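Local coordinates for protein polymerase X (PDB 2W9M) that probably catalyses DNA synthesis from deoxyribonucleoside triphosphates as a family X repair polymerase, and carries a PHP domain that binds zinc ions, at residues T178-A183 / L210-E215; D187-L192 / P285-V290; P232-C237 / L248-E253; P297-E302 / E307-W312. All coordinates share one frame; numbering follows the deposited sequence.

All four contacts follow the polymerase part toward the PHP domain. Contact 1 lies beside the mixed sheet of the presumed palm, between the loop after helix 163-176 and helix 206-212. About 14 Å away, centre to centre, contact 3 joins strand 231-238 of that sheet to the end of helix 243-249; the two touch where L213 packs on I235. Contact 3 is nested in the loop closed by contact 2, whose centre is 10 Å off and which ties helix 186-190 to helix 287-293. Contact 4 comes last, 12 Å from contact 2, where the thumb passes into the connection to the PHP domain. Contacts 1 to 3 thus join the presumed palm's sheet, helices and thumb.

Contact 1: residues T178-A183 / L210-E215; sequences TDLSPA and LARLPE
L180 lays its CD2 methyl over one face of the R212 guanidinium, 3.8 Å above the plane and displaced toward the rim. The nearest guanidinium atom is NH2, 3.9 Å from L180 CD2. The two side chains pass at a slant; only the CD2 branch of L180 comes within 4.2 Å of R212, and the leucine also packs on V202 of strand 194-203. R212 reaches across through a chain bent at its second torsion (chi2 -138°), and its NE makes a weak hydrogen bond to D208 O within its own helix.

D179 brings its CB to 3.9 Å from R212 NH1, from an angle that is neither face nor edge. Its carboxylate swings off: D179 OD1 stays 5.6 Å from R212 NH1, too far for a salt bridge, though the opposite charges may still attract weakly. No hydrogen bond spans the contact, and both D179 and R212 touch a crystal neighbour, which may influence how these exposed chains lie. The turn that carries D179 and L180 is closed by S181 N bonding to T178 O at 3.3 Å.

Beyond the turn the chain pairs with strand 194-203, while R212 lies near the C-terminal end of helix 206-212. A loop entering the sheet meets a helix that connects two of its strands along the chain, an arrangement consistent with the alpha/beta palm of family X polymerases.

Contact 2: residues D187-L192 / P285-V290; sequences DVRRGL and PTEAVV
R189 and E287 meet head-on, in an end-on bidentate salt bridge that joins helix 186-190 of the presumed palm to the start of helix 287-293 in the polymerase beta-type thumb. The backbones are far apart, with 14.1 Å between R189 CA and E287 CA, and the two side chains fill the gap by stretching out from opposite directions. R189 does so with CG anti to its own nitrogen (chi1 173°) and every later chain torsion near 180°.

The charged bonds come in a pair. R189 NH2 donates to E287 OE1 at 3.0 Å, and R189 NH1 to E287 OE2 at 3.1 Å; a weak third bond runs from NH2 to OE2. R304 NH1 adds a further salt bridge to E287 OE2, so two arginines share this buried carboxylate and probably help keep it ionised.

Within 187-192, R190 leaves roughly at right angles to R189, its NH1 reaching D187 OD1 at 2.9 Å, while its NE pairs with E305. Backbone bonds close the helix in a Schellman motif, with G191 at positive phi. The V188-G191 sequence, VRRG, resembles part of the signature of the family's nucleotide-binding palm.

As for planarity, both acceptors lie in the R189 guanidinium plane, but the E287 carboxylate is turned 43° from it, so its oxygens are met from above their own plane.

Contact 3: residues P232-C237 / L248-E253; sequences PVEIAC and LLRSGE
E234 is the first residue of strand 231-238 to meet the other segment: its OE1 takes a hydrogen bond from R250 NH2 at 3.0 Å, part of a salt bridge. The bond is noticeably bent, with an N-H...O angle of 143°. OE1 is approached on its anti side and somewhat out of the carboxylate plane, yet it sits at the edge of the guanidinium, close to that group's plane. The two side chains cross almost perpendicularly, and their flat ends are 76° apart. The other oxygen, E234 OE2, pairs with R196 on the neighbouring strand, so the carboxylate bridges two arginines.

I235 faces the opposite side of the sheet, toward L213 and L177. This alternation belongs to the mixed sheet of the presumed palm, where strand 231-238 runs between 194-203 and 224-228, leaving E234 and A236 on the face turned to R250.

A236 lies over one face of the R250 guanidinium. Its CB is 3.8 Å above the guanidinium plane, offset to the rim, with R250 NE at 3.9 Å and R250 CD at 4.0 Å from A236 CB. R250 folds onto the methyl because its chain bends at both chi2 (-71°) and chi3. It stands just after helix 243-249, and the peptide between S251 and G252 is cis.

Contact 4: residues P297-E302 / E307-W312; sequences PFRPAE and EHDDLW
The connection between the polymerase thumb and the PHP domain folds back on itself here, and R299 makes a cation-pi stack on W312 across the bend. The guanidinium lies flat on the indole, centres 4.2 Å apart and planes only 8° from parallel. The rest of the R299 chain, fully extended, runs over the same indole face: its CG sits above the middle of the ring system, and CD makes a CH-pi contact 3.6 Å from the centroid of the five-membered ring.

D309 fixes the far end of the arginine. R299 NH2 donates to D309 OD1 at 2.8 Å in a nearly straight salt bridge (173°), with the oxygen in the guanidinium plane. D309 OD2 is held in turn by H254, and R299 NE bonds to Y303 O, so the guanidinium has little freedom to rotate off the tryptophan.

Both segments belong to the loop between helix 287-293 and strand 329-333, the stretch that carries the chain from one domain to the next. The six-membered ring of W312 is also hemmed in by backbone and prolines: F298 O comes within 3.1 Å of W312 CH2, and P300 CD within 3.7 Å of W312 CZ3. H308 O accepts from both L311 N and W312 N, closing the turn at the edge of the indole, with H308 O in the ring plane. Further along, H308 CE1 approaches E302 O at 3.4 Å. H308 NE2 donates to K535 O and E302 OE2 pairs with R534, both residues beyond the thumb in the PHP part of the chain.

Contact 1: residues T178-A183 / L210-E215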
loop_
_atom_site.group_PDB
_atom_site.type_symbol
_atom_site.label_atom_id
_atom_site.label_comp_id
_atom_site.label_asym_id
_atom_site.label_seq_id
_atom_site.Cartn_x
_atom_site.Cartn_y
_atom_site.Cartn_z
ATOM N N THR A 178 13.365 -21.985 13.013
ATOM C CA THR A 178 12.477 -23.000 12.436
ATOM C C THR A 178 12.032 -24.106 13.400
ATOM O O THR A 178 10.849 -24.465 13.434
ATOM C CB THR A 178 13.090 -23.640 11.170
ATOM O OG1 THR A 178 13.541 -22.608 10.286
ATOM C CG2 THR A 178 12.052 -24.486 10.452
ATOM N N ASP A 179 12.965 -24.653 14.175
ATOM C CA ASP A 179 12.633 -25.768 15.065
ATOM C C ASP A 179 11.957 -25.356 16.373
ATOM O O ASP A 179 11.662 -26.207 17.212
ATOM C CB ASP A 179 13.851 -26.654 15.341
ATOM C CG ASP A 179 13.762 -27.997 14.633
ATOM O OD1 ASP A 179 13.671 -28.017 13.384
ATOM O OD2 ASP A 179 13.777 -29.036 15.328
ATOM N N LEU A 180 11.715 -24.057 16.536
ATOM C CA LEU A 180 10.997 -23.545 17.699
ATOM C C LEU A 180 9.555 -23.225 17.322
ATOM O O LEU A 180 8.825 -22.599 18.086
ATOM C CB LEU A 180 11.691 -22.303 18.265
ATOM C CG LEU A 180 13.206 -22.412 18.441
ATOM C CD1 LEU A 180 13.769 -21.167 19.115
ATOM C CD2 LEU A 180 13.569 -23.661 19.233
ATOM N N SER A 181 9.158 -23.658 16.130
ATOM C CA SER A 181 7.790 -23.463 15.646
ATOM C C SER A 181 7.336 -22.005 15.651
ATOM O O SER A 181 6.338 -21.672 16.285
ATOM C CB SER A 181 6.811 -24.311 16.459
ATOM O OG SER A 181 7.015 -25.693 16.205
ATOM N N PRO A 182 8.043 -21.143 14.901
ATOM C CA PRO A 182 7.789 -19.696 14.896
ATOM C C PRO A 182 6.388 -19.373 14.398
ATOM O O PRO A 182 5.816 -20.156 13.640
ATOM C CB PRO A 182 8.814 -19.158 13.891
ATOM C CG PRO A 182 9.768 -20.291 13.626
ATOM C CD PRO A 182 9.000 -21.538 13.854
ATOM N N ALA A 183 5.853 -18.227 14.813
ATOM C CA ALA A 183 4.549 -17.761 14.351
ATOM C C ALA A 183 4.422 -16.259 14.569
ATOM O O ALA A 183 4.718 -15.764 15.656
ATOM C CB ALA A 183 3.430 -18.496 15.079
ATOM N N LEU A 210 18.237 -17.363 21.827
ATOM C CA LEU A 210 19.487 -16.621 21.902
ATOM C C LEU A 210 20.611 -17.343 21.154
ATOM O O LEU A 210 21.622 -16.737 20.796
ATOM C CB LEU A 210 19.871 -16.410 23.368
ATOM C CG LEU A 210 20.218 -14.987 23.799
ATOM C CD1 LEU A 210 19.421 -13.987 22.995
ATOM C CD2 LEU A 210 19.950 -14.812 25.285
ATOM N N ALA A 211 20.420 -18.637 20.913
ATOM C CA ALA A 211 21.415 -19.454 20.224
ATOM C C ALA A 211 21.329 -19.321 18.703
ATOM O O ALA A 211 22.305 -19.582 17.997
ATOM C CB ALA A 211 21.273 -20.913 20.632
ATOM N N ARG A 212 20.160 -18.926 18.202
ATOM C CA ARG A 212 19.965 -18.754 16.763
ATOM C C ARG A 212 19.957 -17.273 16.408
ATOM O O ARG A 212 20.230 -16.894 15.268
ATOM C CB ARG A 212 18.667 -19.431 16.315
ATOM C CG ARG A 212 18.183 -20.457 17.314
ATOM C CD ARG A 212 17.677 -21.739 16.677
ATOM N NE ARG A 212 17.559 -22.773 17.702
ATOM C CZ ARG A 212 17.222 -24.036 17.466
ATOM N NH1 ARG A 212 16.959 -24.438 16.230
ATOM N NH2 ARG A 212 17.148 -24.900 18.472
ATOM N N LEU A 213 19.644 -16.441 17.396
ATOM C CA LEU A 213 19.702 -14.992 17.242
ATOM C C LEU A 213 20.433 -14.391 18.434
ATOM O O LEU A 213 19.806 -13.954 19.400
ATOM C CB LEU A 213 18.295 -14.400 17.135
ATOM C CG LEU A 213 17.413 -14.920 15.997
ATOM C CD1 LEU A 213 16.029 -14.288 16.045
ATOM C CD2 LEU A 213 18.067 -14.678 14.649
ATOM N N PRO A 214 21.772 -14.373 18.371
ATOM C CA PRO A 214 22.618 -13.921 19.485
ATOM C C PRO A 214 22.440 -12.434 19.783
ATOM O O PRO A 214 22.676 -11.992 20.908
ATOM C CB PRO A 214 24.041 -14.189 18.976
ATOM C CG PRO A 214 23.881 -15.149 17.824
ATOM C CD PRO A 214 22.567 -14.801 17.208
ATOM N N GLU A 215 22.021 -11.680 18.773
ATOM C CA GLU A 215 21.872 -10.231 18.875
ATOM C C GLU A 215 20.945 -9.821 20.019
ATOM O O GLU A 215 21.258 -8.919 20.795
ATOM C CB GLU A 215 21.297 -9.676 17.566
ATOM C CG GLU A 215 21.482 -10.583 16.354
ATOM C CD GLU A 215 20.347 -10.454 15.346
ATOM O OE1 GLU A 215 19.352 -9.755 15.645
ATOM O OE2 GLU A 215 20.447 -11.060 14.256
#

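Contact 2: residues D187-L192 / P285-V290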
loop_
_atom_site.group_PDB
_atom_site.type_symbol
_atom_site.label_atom_id
_atom_site.label_comp_id
_atom_site.label_asym_id
_atom_site.label_seq_id
_atom_site.Cartn_x
_atom_site.Cartn_y
_atom_site.Cartn_z
ATOM N N ASP A 187 0.903 -7.198 16.174
ATOM C CA ASP A 187 0.409 -6.331 15.111
ATOM C C ASP A 187 0.539 -6.920 13.705
ATOM O O ASP A 187 -0.385 -6.805 12.903
ATOM C CB ASP A 187 1.068 -4.953 15.201
ATOM C CG ASP A 187 0.740 -4.235 16.502
ATOM O OD1 ASP A 187 0.007 -4.814 17.335
ATOM O OD2 ASP A 187 1.208 -3.093 16.695
ATOM N N VAL A 188 1.668 -7.559 13.407
ATOM C CA VAL A 188 1.859 -8.153 12.083
ATOM C C VAL A 188 0.913 -9.334 11.845
ATOM O O VAL A 188 0.431 -9.535 10.729
ATOM C CB VAL A 188 3.325 -8.578 11.826
ATOM C CG1 VAL A 188 4.266 -7.472 12.250
ATOM C CG2 VAL A 188 3.654 -9.860 12.562
ATOM N N ARG A 189 0.636 -10.100 12.897
ATOM C CA ARG A 189 -0.233 -11.269 12.781
ATOM C C ARG A 189 -1.682 -10.924 12.423
ATOM O O ARG A 189 -2.360 -11.705 11.753
ATOM C CB ARG A 189 -0.218 -12.089 14.070
ATOM C CG ARG A 189 -1.235 -13.214 14.056
ATOM C CD ARG A 189 -1.374 -13.873 15.403
ATOM N NE ARG A 189 -2.333 -14.969 15.346
ATOM C CZ ARG A 189 -2.862 -15.553 16.416
ATOM N NH1 ARG A 189 -2.524 -15.144 17.632
ATOM N NH2 ARG A 189 -3.729 -16.545 16.269
ATOM N N ARG A 190 -2.163 -9.769 12.873
ATOM C CA ARG A 190 -3.547 -9.398 12.598
ATOM C C ARG A 190 -3.690 -8.269 11.577
ATOM O O ARG A 190 -4.797 -7.793 11.317
ATOM C CB ARG A 190 -4.305 -9.094 13.892
ATOM C CG ARG A 190 -3.713 -7.990 14.734
ATOM C CD ARG A 190 -4.361 -7.970 16.111
ATOM N NE ARG A 190 -4.602 -6.606 16.560
ATOM C CZ ARG A 190 -3.678 -5.830 17.112
ATOM N NH1 ARG A 190 -2.451 -6.292 17.293
ATOM N NH2 ARG A 190 -3.986 -4.596 17.485
ATOM N N GLY A 191 -2.567 -7.853 10.999
ATOM C CA GLY A 191 -2.583 -6.995 9.826
ATOM C C GLY A 191 -2.746 -5.510 10.071
ATOM O O GLY A 191 -3.225 -4.782 9.202
ATOM N N LEU A 192 -2.345 -5.052 11.248
ATOM C CA LEU A 192 -2.414 -3.635 11.553
ATOM C C LEU A 192 -1.705 -2.855 10.445
ATOM O O LEU A 192 -0.542 -3.117 10.146
ATOM C CB LEU A 192 -1.767 -3.360 12.912
ATOM C CG LEU A 192 -2.509 -2.366 13.800
ATOM C CD1 LEU A 192 -3.869 -2.927 14.150
ATOM C CD2 LEU A 192 -1.708 -2.059 15.056
ATOM N N PRO A 285 -1.806 -26.262 24.833
ATOM C CA PRO A 285 -0.912 -26.388 23.675
ATOM C C PRO A 285 -1.323 -25.484 22.514
ATOM O O PRO A 285 -0.465 -25.058 21.742
ATOM C CB PRO A 285 -1.072 -27.859 23.261
ATOM C CG PRO A 285 -1.865 -28.521 24.375
ATOM C CD PRO A 285 -2.683 -27.434 24.979
ATOM N N THR A 286 -2.619 -25.200 22.402
ATOM C CA THR A 286 -3.147 -24.423 21.286
ATOM C C THR A 286 -4.146 -23.384 21.774
ATOM O O THR A 286 -4.776 -23.565 22.816
ATOM C CB THR A 286 -3.852 -25.338 20.264
ATOM O OG1 THR A 286 -2.900 -26.246 19.700
ATOM C CG2 THR A 286 -4.494 -24.520 19.143
ATOM N N GLU A 287 -4.282 -22.297 21.021
ATOM C CA GLU A 287 -5.301 -21.297 21.308
ATOM C C GLU A 287 -6.657 -21.964 21.513
ATOM O O GLU A 287 -7.348 -21.705 22.500
ATOM C CB GLU A 287 -5.406 -20.284 20.167
ATOM C CG GLU A 287 -4.255 -19.298 20.084
ATOM C CD GLU A 287 -4.577 -18.105 19.195
ATOM O OE1 GLU A 287 -5.282 -18.284 18.176
ATOM O OE2 GLU A 287 -4.128 -16.984 19.520
ATOM N N ALA A 288 -7.031 -22.829 20.576
ATOM C CA ALA A 288 -8.340 -23.481 20.603
ATOM C C ALA A 288 -8.640 -24.122 21.955
ATOM O O ALA A 288 -9.782 -24.114 22.419
ATOM C CB ALA A 288 -8.437 -24.513 19.493
ATOM N N VAL A 289 -7.610 -24.681 22.579
ATOM C CA VAL A 289 -7.770 -25.361 23.860
ATOM C C VAL A 289 -8.163 -24.387 24.973
ATOM O O VAL A 289 -8.995 -24.709 25.823
ATOM C CB VAL A 289 -6.489 -26.121 24.255
ATOM C CG1 VAL A 289 -6.700 -26.875 25.548
ATOM C CG2 VAL A 289 -6.072 -27.074 23.145
ATOM N N VAL A 290 -7.571 -23.195 24.965
ATOM C CA VAL A 290 -7.898 -22.170 25.954
ATOM C C VAL A 290 -9.356 -21.746 25.847
ATOM O O VAL A 290 -10.044 -21.598 26.855
ATOM C CB VAL A 290 -7.016 -20.920 25.803
ATOM C CG1 VAL A 290 -7.376 -19.885 26.851
ATOM C CG2 VAL A 290 -5.565 -21.290 25.918
#

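Contact 3: residues P232-C237 / L248-E253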
loop_
_atom_site.group_PDB
_atom_site.type_symbol
_atom_site.label_atom_id
_atom_site.label_comp_id
_atom_site.label_asym_id
_atom_site.label_seq_id
_atom_site.Cartn_x
_atom_site.Cartn_y
_atom_site.Cartn_z
ATOM N N PRO A 232 12.268 -2.668 15.009
ATOM C CA PRO A 232 12.177 -3.218 16.368
ATOM C C PRO A 232 11.623 -4.644 16.358
ATOM O O PRO A 232 10.695 -4.948 15.602
ATOM C CB PRO A 232 11.194 -2.275 17.066
ATOM C CG PRO A 232 11.261 -1.006 16.283
ATOM C CD PRO A 232 11.499 -1.420 14.865
ATOM N N VAL A 233 12.195 -5.506 17.192
ATOM C CA VAL A 233 11.830 -6.914 17.207
ATOM C C VAL A 233 11.491 -7.390 18.611
ATOM O O VAL A 233 12.167 -7.036 19.572
ATOM C CB VAL A 233 12.972 -7.788 16.659
ATOM C CG1 VAL A 233 12.739 -9.247 16.999
ATOM C CG2 VAL A 233 13.106 -7.604 15.158
ATOM N N GLU A 234 10.437 -8.192 18.721
ATOM C CA GLU A 234 10.077 -8.819 19.987
ATOM C C GLU A 234 9.749 -10.284 19.774
ATOM O O GLU A 234 8.931 -10.631 18.925
ATOM C CB GLU A 234 8.883 -8.118 20.631
ATOM C CG GLU A 234 9.190 -6.736 21.168
ATOM C CD GLU A 234 7.995 -6.103 21.848
ATOM O OE1 GLU A 234 7.311 -6.798 22.630
ATOM O OE2 GLU A 234 7.743 -4.906 21.599
ATOM N N ILE A 235 10.397 -11.142 20.550
ATOM C CA ILE A 235 10.158 -12.569 20.464
ATOM C C ILE A 235 9.781 -13.071 21.843
ATOM O O ILE A 235 10.524 -12.887 22.804
ATOM C CB ILE A 235 11.397 -13.318 19.927
ATOM C CG1 ILE A 235 11.704 -12.855 18.497
ATOM C CG2 ILE A 235 11.185 -14.825 19.978
ATOM C CD1 ILE A 235 12.900 -13.530 17.870
ATOM N N ALA A 236 8.600 -13.667 21.944
ATOM C CA ALA A 236 8.133 -14.217 23.206
ATOM C C ALA A 236 8.075 -15.727 23.086
ATOM O O ALA A 236 7.574 -16.255 22.095
ATOM C CB ALA A 236 6.766 -13.655 23.564
ATOM N N CYS A 237 8.591 -16.421 24.093
ATOM C CA CYS A 237 8.614 -17.876 24.073
ATOM C C CYS A 237 7.884 -18.491 25.267
ATOM O O CYS A 237 7.557 -17.801 26.231
ATOM C CB CYS A 237 10.051 -18.387 23.988
ATOM S SG CYS A 237 11.259 -17.328 24.819
ATOM N N LEU A 248 -2.460 -16.305 22.645
ATOM C CA LEU A 248 -3.610 -15.448 22.909
ATOM C C LEU A 248 -3.164 -14.105 23.477
ATOM O O LEU A 248 -3.595 -13.051 23.010
ATOM C CB LEU A 248 -4.586 -16.122 23.874
ATOM C CG LEU A 248 -5.522 -17.181 23.289
ATOM C CD1 LEU A 248 -6.480 -17.667 24.356
ATOM C CD2 LEU A 248 -6.296 -16.619 22.112
ATOM N N LEU A 249 -2.296 -14.147 24.483
ATOM C CA LEU A 249 -1.844 -12.928 25.152
ATOM C C LEU A 249 -1.044 -12.000 24.240
ATOM O O LEU A 249 -1.108 -10.784 24.388
ATOM C CB LEU A 249 -1.049 -13.259 26.419
ATOM C CG LEU A 249 -1.890 -13.799 27.579
ATOM C CD1 LEU A 249 -1.012 -14.437 28.625
ATOM C CD2 LEU A 249 -2.742 -12.695 28.194
ATOM N N ARG A 250 -0.303 -12.573 23.297
ATOM C CA ARG A 250 0.503 -11.777 22.375
ATOM C C ARG A 250 -0.239 -11.489 21.064
ATOM O O ARG A 250 0.365 -11.498 19.994
ATOM C CB ARG A 250 1.834 -12.478 22.066
ATOM C CG ARG A 250 2.632 -12.944 23.280
ATOM C CD ARG A 250 3.245 -11.792 24.063
ATOM N NE ARG A 250 4.064 -10.930 23.218
ATOM C CZ ARG A 250 4.912 -10.012 23.675
ATOM N NH1 ARG A 250 5.066 -9.837 24.978
ATOM N NH2 ARG A 250 5.611 -9.271 22.825
ATOM N N SER A 251 -1.541 -11.226 21.149
ATOM C CA SER A 251 -2.362 -10.982 19.960
ATOM C C SER A 251 -2.416 -9.538 19.434
ATOM O O SER A 251 -2.342 -9.337 18.221
ATOM C CB SER A 251 -3.782 -11.517 20.156
ATOM O OG SER A 251 -3.841 -12.895 19.855
ATOM N N GLY A 252 -2.560 -8.539 20.308
ATOM C CA GLY A 252 -2.645 -8.727 21.741
ATOM C C GLY A 252 -3.347 -7.614 22.504
ATOM O O GLY A 252 -4.564 -7.656 22.675
ATOM N N GLU A 253 -2.583 -6.613 22.940
ATOM C CA GLU A 253 -3.014 -5.674 23.991
ATOM C C GLU A 253 -4.515 -5.596 24.287
ATOM O O GLU A 253 -4.956 -6.052 25.342
ATOM C CB GLU A 253 -2.404 -4.278 23.802
ATOM C CG GLU A 253 -1.017 -4.139 24.431
ATOM C CD GLU A 253 -0.500 -2.707 24.445
ATOM O OE1 GLU A 253 -1.095 -1.846 23.763
ATOM O OE2 GLU A 253 0.507 -2.440 25.138
#

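Contact 4: residues P297-E302 / E307-W312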
loop_
_atom_site.group_PDB
_atom_site.type_symbol
_atom_site.label_atom_id
_atom_site.label_comp_id
_atom_site.label_asym_id
_atom_site.label_seq_id
_atom_site.Cartn_x
_atom_site.Cartn_y
_atom_site.Cartn_z
ATOM N N PRO A 297 -16.531 -19.271 22.469
ATOM C CA PRO A 297 -16.442 -19.477 21.017
ATOM C C PRO A 297 -15.096 -18.989 20.498
ATOM O O PRO A 297 -14.631 -17.929 20.916
ATOM C CB PRO A 297 -17.559 -18.581 20.477
ATOM C CG PRO A 297 -17.752 -17.544 21.557
ATOM C CD PRO A 297 -17.612 -18.334 22.816
ATOM N N PHE A 298 -14.472 -19.752 19.606
ATOM C CA PHE A 298 -13.180 -19.359 19.061
ATOM C C PHE A 298 -13.310 -18.051 18.301
ATOM O O PHE A 298 -14.198 -17.900 17.462
ATOM C CB PHE A 298 -12.616 -20.442 18.140
ATOM C CG PHE A 298 -11.204 -20.183 17.700
ATOM C CD1 PHE A 298 -10.136 -20.714 18.402
ATOM C CD2 PHE A 298 -10.944 -19.407 16.586
ATOM C CE1 PHE A 298 -8.830 -20.476 18.002
ATOM C CE2 PHE A 298 -9.640 -19.168 16.177
ATOM C CZ PHE A 298 -8.584 -19.701 16.889
ATOM N N ARG A 299 -12.425 -17.108 18.608
ATOM C CA ARG A 299 -12.434 -15.793 17.971
ATOM C C ARG A 299 -11.196 -15.626 17.094
ATOM O O ARG A 299 -10.084 -15.457 17.603
ATOM C CB ARG A 299 -12.500 -14.689 19.031
ATOM C CG ARG A 299 -12.547 -13.271 18.489
ATOM C CD ARG A 299 -12.839 -12.279 19.613
ATOM N NE ARG A 299 -12.830 -10.890 19.159
ATOM C CZ ARG A 299 -13.053 -9.842 19.951
ATOM N NH1 ARG A 299 -13.302 -10.024 21.240
ATOM N NH2 ARG A 299 -13.025 -8.612 19.457
ATOM N N PRO A 300 -11.387 -15.677 15.766
ATOM C CA PRO A 300 -10.292 -15.629 14.786
ATOM C C PRO A 300 -9.438 -14.372 14.942
ATOM O O PRO A 300 -9.977 -13.304 15.231
ATOM C CB PRO A 300 -11.025 -15.606 13.440
ATOM C CG PRO A 300 -12.373 -16.183 13.724
ATOM C CD PRO A 300 -12.708 -15.753 15.117
ATOM N N ALA A 301 -8.128 -14.501 14.747
ATOM C CA ALA A 301 -7.209 -13.376 14.911
ATOM C C ALA A 301 -7.608 -12.170 14.065
ATOM O O ALA A 301 -7.287 -11.033 14.408
ATOM C CB ALA A 301 -5.778 -13.801 14.591
ATOM N N GLU A 302 -8.306 -12.425 12.961
ATOM C CA GLU A 302 -8.766 -11.350 12.087
ATOM C C GLU A 302 -9.762 -10.438 12.794
ATOM O O GLU A 302 -9.897 -9.268 12.435
ATOM C CB GLU A 302 -9.422 -11.910 10.822
ATOM C CG GLU A 302 -8.517 -12.747 9.941
ATOM C CD GLU A 302 -8.736 -14.236 10.124
ATOM O OE1 GLU A 302 -8.965 -14.671 11.273
ATOM O OE2 GLU A 302 -8.679 -14.971 9.114
ATOM N N GLU A 307 -12.916 -2.656 17.321
ATOM C CA GLU A 307 -14.092 -2.407 16.484
ATOM C C GLU A 307 -14.915 -3.673 16.250
ATOM O O GLU A 307 -16.052 -3.606 15.776
ATOM C CB GLU A 307 -13.684 -1.793 15.135
ATOM C CG GLU A 307 -12.988 -0.431 15.225
ATOM C CD GLU A 307 -11.556 -0.525 15.737
ATOM O OE1 GLU A 307 -10.955 -1.617 15.638
ATOM O OE2 GLU A 307 -11.030 0.494 16.238
ATOM N N HIS A 308 -14.335 -4.822 16.580
ATOM C CA HIS A 308 -14.988 -6.114 16.377
ATOM C C HIS A 308 -15.747 -6.612 17.613
ATOM O O HIS A 308 -16.553 -7.537 17.518
ATOM C CB HIS A 308 -13.958 -7.178 15.988
ATOM C CG HIS A 308 -13.372 -6.999 14.623
ATOM N ND1 HIS A 308 -12.080 -6.561 14.418
ATOM C CD2 HIS A 308 -13.892 -7.224 13.395
ATOM C CE1 HIS A 308 -11.835 -6.515 13.121
ATOM N NE2 HIS A 308 -12.917 -6.913 12.478
ATOM N N ASP A 309 -15.481 -6.009 18.768
ATOM C CA ASP A 309 -15.993 -6.518 20.043
ATOM C C ASP A 309 -17.470 -6.918 20.035
ATOM O O ASP A 309 -17.841 -7.943 20.607
ATOM C CB ASP A 309 -15.732 -5.516 21.170
ATOM C CG ASP A 309 -14.328 -5.620 21.729
ATOM O OD1 ASP A 309 -13.577 -6.523 21.298
ATOM O OD2 ASP A 309 -13.977 -4.798 22.607
ATOM N N ASP A 310 -18.311 -6.118 19.390
ATOM C CA ASP A 310 -19.749 -6.376 19.400
ATOM C C ASP A 310 -20.270 -6.937 18.073
ATOM O O ASP A 310 -21.439 -7.311 17.968
ATOM C CB ASP A 310 -20.514 -5.101 19.769
ATOM C CG ASP A 310 -20.052 -4.502 21.089
ATOM O OD1 ASP A 310 -19.525 -5.256 21.941
ATOM O OD2 ASP A 310 -20.216 -3.276 21.277
ATOM N N LEU A 311 -19.397 -7.006 17.070
ATOM C CA LEU A 311 -19.796 -7.405 15.720
ATOM C C LEU A 311 -19.356 -8.812 15.315
ATOM O O LEU A 311 -20.037 -9.474 14.536
ATOM C CB LEU A 311 -19.219 -6.425 14.694
ATOM C CG LEU A 311 -19.628 -4.959 14.802
ATOM C CD1 LEU A 311 -18.715 -4.095 13.949
ATOM C CD2 LEU A 311 -21.088 -4.778 14.402
ATOM N N TRP A 312 -18.217 -9.260 15.834
ATOM C CA TRP A 312 -17.473 -10.359 15.213
ATOM C C TRP A 312 -18.193 -11.700 15.001
ATOM O O TRP A 312 -17.755 -12.495 14.166
ATOM C CB TRP A 312 -16.112 -10.563 15.897
ATOM C CG TRP A 312 -16.152 -11.374 17.148
ATOM C CD1 TRP A 312 -16.235 -10.907 18.427
ATOM C CD2 TRP A 312 -16.090 -12.800 17.245
ATOM N NE1 TRP A 312 -16.236 -11.953 19.315
ATOM C CE2 TRP A 312 -16.150 -13.130 18.614
ATOM C CE3 TRP A 312 -15.999 -13.833 16.306
ATOM C CZ2 TRP A 312 -16.120 -14.446 19.070
ATOM C CZ3 TRP A 312 -15.966 -15.138 16.757
ATOM C CH2 TRP A 312 -16.027 -15.434 18.128
#